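Local structure of AbyA5 (Verrucosispora maris, 4YWF) at residues R293-Y298 against D321-T326. The protein eliminates acetate as an esterase-like lyase in spirotetronate and spirotetramate biosynthesis and belongs to the alpha/beta-hydrolase superfamily. The protein carries 4 engineered substitutions. Numbering follows the deposited sequence.
Sequences RIPVAY and DFRTIT
V296 and R323 are bonded backbone to backbone: R323 N donates to V296 O at 2.9 Å. V296 N to D321 O and Y298 N to R323 O extend the parallel ladder; I325 N to Y298 O is weak. T324 OG1 gives Y298 O a second donor at 2.8 Å, tilted 23° from the carbonyl plane.

The side chain of R323 starts on the A297 face of the sheet. CB lies beside the A297 methyl (CB to CB, 4.3 Å), CD passes V296 O at 3.5 Å, and bends at chi2 and chi3 turn the guanidinium back over P295, whose CB lies 3.4 Å above its plane near the rim. NE bonds Q347, NH2 pairs with E350, and NH1 meets D321 OD1 at 3.0 Å, in the guanidinium plane but 29° out of that of the carboxylate. The other oxygen, D321 OD2, touches P295 CB. An alanine in place of D321 would probably cost NH1 this charged mate and uncover part of the proline ring.

On the opposite face F322, with CG anti to the backbone N (chi1 -168°), sets CZ 3.6 Å from Y298 CB and CE1 near V296 CG1, and packs against L315 and R316 of helix 310-318. That helix joins strands 296-301 and 322-327 in a beta-alpha-beta crossover that ends the alpha/beta-hydrolase sheet, strand 322-327 being its outermost strand on that side.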
loop_
_atom_site.group_PDB
_atom_site.type_symbol
_atom_site.label_atom_id
_atom_site.label_comp_id
_atom_site.label_asym_id
_atom_site.label_seq_id
_atom_site.Cartn_x
_atom_site.Cartn_y
_atom_site.Cartn_z
ATOM N N ARG A 293 -18.710 9.998 -2.715
ATOM C CA ARG A 293 -19.502 10.720 -1.689
ATOM C C ARG A 293 -19.156 10.354 -0.231
ATOM O O ARG A 293 -20.011 10.258 0.645
ATOM C CB ARG A 293 -20.987 10.523 -1.896
ATOM C CG ARG A 293 -21.592 11.588 -2.786
ATOM C CD ARG A 293 -21.865 11.014 -4.148
ATOM N NE ARG A 293 -22.011 12.097 -5.112
ATOM C CZ ARG A 293 -22.801 12.068 -6.186
ATOM N NH1 ARG A 293 -23.551 11.013 -6.484
ATOM N NH2 ARG A 293 -22.845 13.131 -6.957
ATOM N N ILE A 294 -17.869 10.285 0.018
ATOM C CA ILE A 294 -17.348 9.878 1.312
ATOM C C ILE A 294 -16.167 10.763 1.544
ATOM O O ILE A 294 -15.637 11.348 0.597
ATOM C CB ILE A 294 -16.887 8.410 1.290
ATOM C CG1 ILE A 294 -15.954 8.153 0.095
ATOM C CG2 ILE A 294 -18.105 7.485 1.257
ATOM C CD1 ILE A 294 -15.231 6.827 0.098
ATOM N N PRO A 295 -15.767 10.881 2.814
ATOM C CA PRO A 295 -14.619 11.714 3.037
ATOM C C PRO A 295 -13.361 11.089 2.426
ATOM O O PRO A 295 -13.222 9.844 2.339
ATOM C CB PRO A 295 -14.561 11.880 4.572
ATOM C CG PRO A 295 -15.632 11.013 5.121
ATOM C CD PRO A 295 -16.561 10.643 4.046
ATOM N N VAL A 296 -12.511 11.976 1.912
ATOM C CA VAL A 296 -11.265 11.626 1.320
ATOM C C VAL A 296 -10.196 12.525 1.834
ATOM O O VAL A 296 -10.302 13.740 1.738
ATOM C CB VAL A 296 -11.275 11.753 -0.209
ATOM C CG1 VAL A 296 -9.923 11.364 -0.741
ATOM C CG2 VAL A 296 -12.364 10.894 -0.809
ATOM N N ALA A 297 -9.155 11.909 2.361
ATOM C CA ALA A 297 -7.968 12.606 2.899
ATOM C C ALA A 297 -6.761 12.183 2.073
ATOM O O ALA A 297 -6.681 11.020 1.670
ATOM C CB ALA A 297 -7.776 12.235 4.397
ATOM N N TYR A 298 -5.862 13.144 1.790
ATOM C CA TYR A 298 -4.746 12.942 0.908
ATOM C C TYR A 298 -3.496 13.712 1.342
ATOM O O TYR A 298 -3.467 14.965 1.464
ATOM C CB TYR A 298 -5.218 13.360 -0.504
ATOM C CG TYR A 298 -4.288 13.136 -1.651
ATOM C CD1 TYR A 298 -3.085 13.826 -1.769
ATOM C CD2 TYR A 298 -4.633 12.256 -2.658
ATOM C CE1 TYR A 298 -2.251 13.620 -2.858
ATOM C CE2 TYR A 298 -3.817 12.005 -3.724
ATOM C CZ TYR A 298 -2.622 12.677 -3.829
ATOM O OH TYR A 298 -1.838 12.433 -4.942
ATOM N N ASP A 321 -15.857 16.264 -0.227
ATOM C CA ASP A 321 -15.361 16.269 1.130
ATOM C C ASP A 321 -13.899 15.847 1.061
ATOM O O ASP A 321 -13.610 14.645 1.025
ATOM C CB ASP A 321 -16.195 15.270 1.903
ATOM C CG ASP A 321 -15.879 15.256 3.381
ATOM O OD1 ASP A 321 -15.019 16.038 3.860
ATOM O OD2 ASP A 321 -16.547 14.457 4.076
ATOM N N PHE A 322 -13.003 16.834 1.012
ATOM C CA PHE A 322 -11.590 16.613 0.720
ATOM C C PHE A 322 -10.715 17.276 1.774
ATOM O O PHE A 322 -10.871 18.478 2.083
ATOM C CB PHE A 322 -11.254 17.082 -0.725
ATOM C CG PHE A 322 -9.928 16.652 -1.191
ATOM C CD1 PHE A 322 -9.646 15.309 -1.375
ATOM C CD2 PHE A 322 -8.912 17.582 -1.406
ATOM C CE1 PHE A 322 -8.382 14.897 -1.781
ATOM C CE2 PHE A 322 -7.662 17.182 -1.820
ATOM C CZ PHE A 322 -7.389 15.829 -2.023
ATOM N N ARG A 323 -9.811 16.491 2.366
ATOM C CA ARG A 323 -8.881 17.004 3.352
ATOM C C ARG A 323 -7.513 16.672 2.866
ATOM O O ARG A 323 -7.246 15.550 2.440
ATOM C CB ARG A 323 -9.093 16.333 4.703
ATOM C CG ARG A 323 -10.533 16.319 5.173
ATOM C CD ARG A 323 -11.332 15.070 4.790
ATOM N NE ARG A 323 -11.514 14.426 6.042
ATOM C CZ ARG A 323 -12.627 14.361 6.733
ATOM N NH1 ARG A 323 -13.801 14.774 6.293
ATOM N NH2 ARG A 323 -12.532 13.785 7.864
ATOM N N THR A 324 -6.614 17.626 3.004
ATOM C CA THR A 324 -5.339 17.508 2.459
ATOM C C THR A 324 -4.337 18.391 3.146
ATOM O O THR A 324 -4.655 19.485 3.648
ATOM C CB THR A 324 -5.417 17.774 0.936
ATOM O OG1 THR A 324 -4.187 17.392 0.324
ATOM C CG2 THR A 324 -5.805 19.242 0.585
ATOM N N ILE A 325 -3.104 17.909 3.051
ATOM C CA ILE A 325 -1.923 18.587 3.510
ATOM C C ILE A 325 -0.811 18.301 2.483
ATOM O O ILE A 325 -0.804 17.243 1.854
ATOM C CB ILE A 325 -1.614 18.021 4.914
ATOM C CG1 ILE A 325 -0.811 18.982 5.724
ATOM C CG2 ILE A 325 -1.030 16.611 4.837
ATOM C CD1 ILE A 325 -0.673 18.586 7.189
ATOM N N THR A 326 0.121 19.224 2.297
ATOM C CA THR A 326 1.177 19.056 1.331
ATOM C C THR A 326 2.523 19.202 2.080
ATOM O O THR A 326 2.774 20.207 2.683
ATOM C CB THR A 326 1.051 20.116 0.198
ATOM O OG1 THR A 326 0.017 19.757 -0.730
ATOM C CG2 THR A 326 2.336 20.259 -0.593
HETATM O O HOH W 1 -16.494 13.428 -1.141
#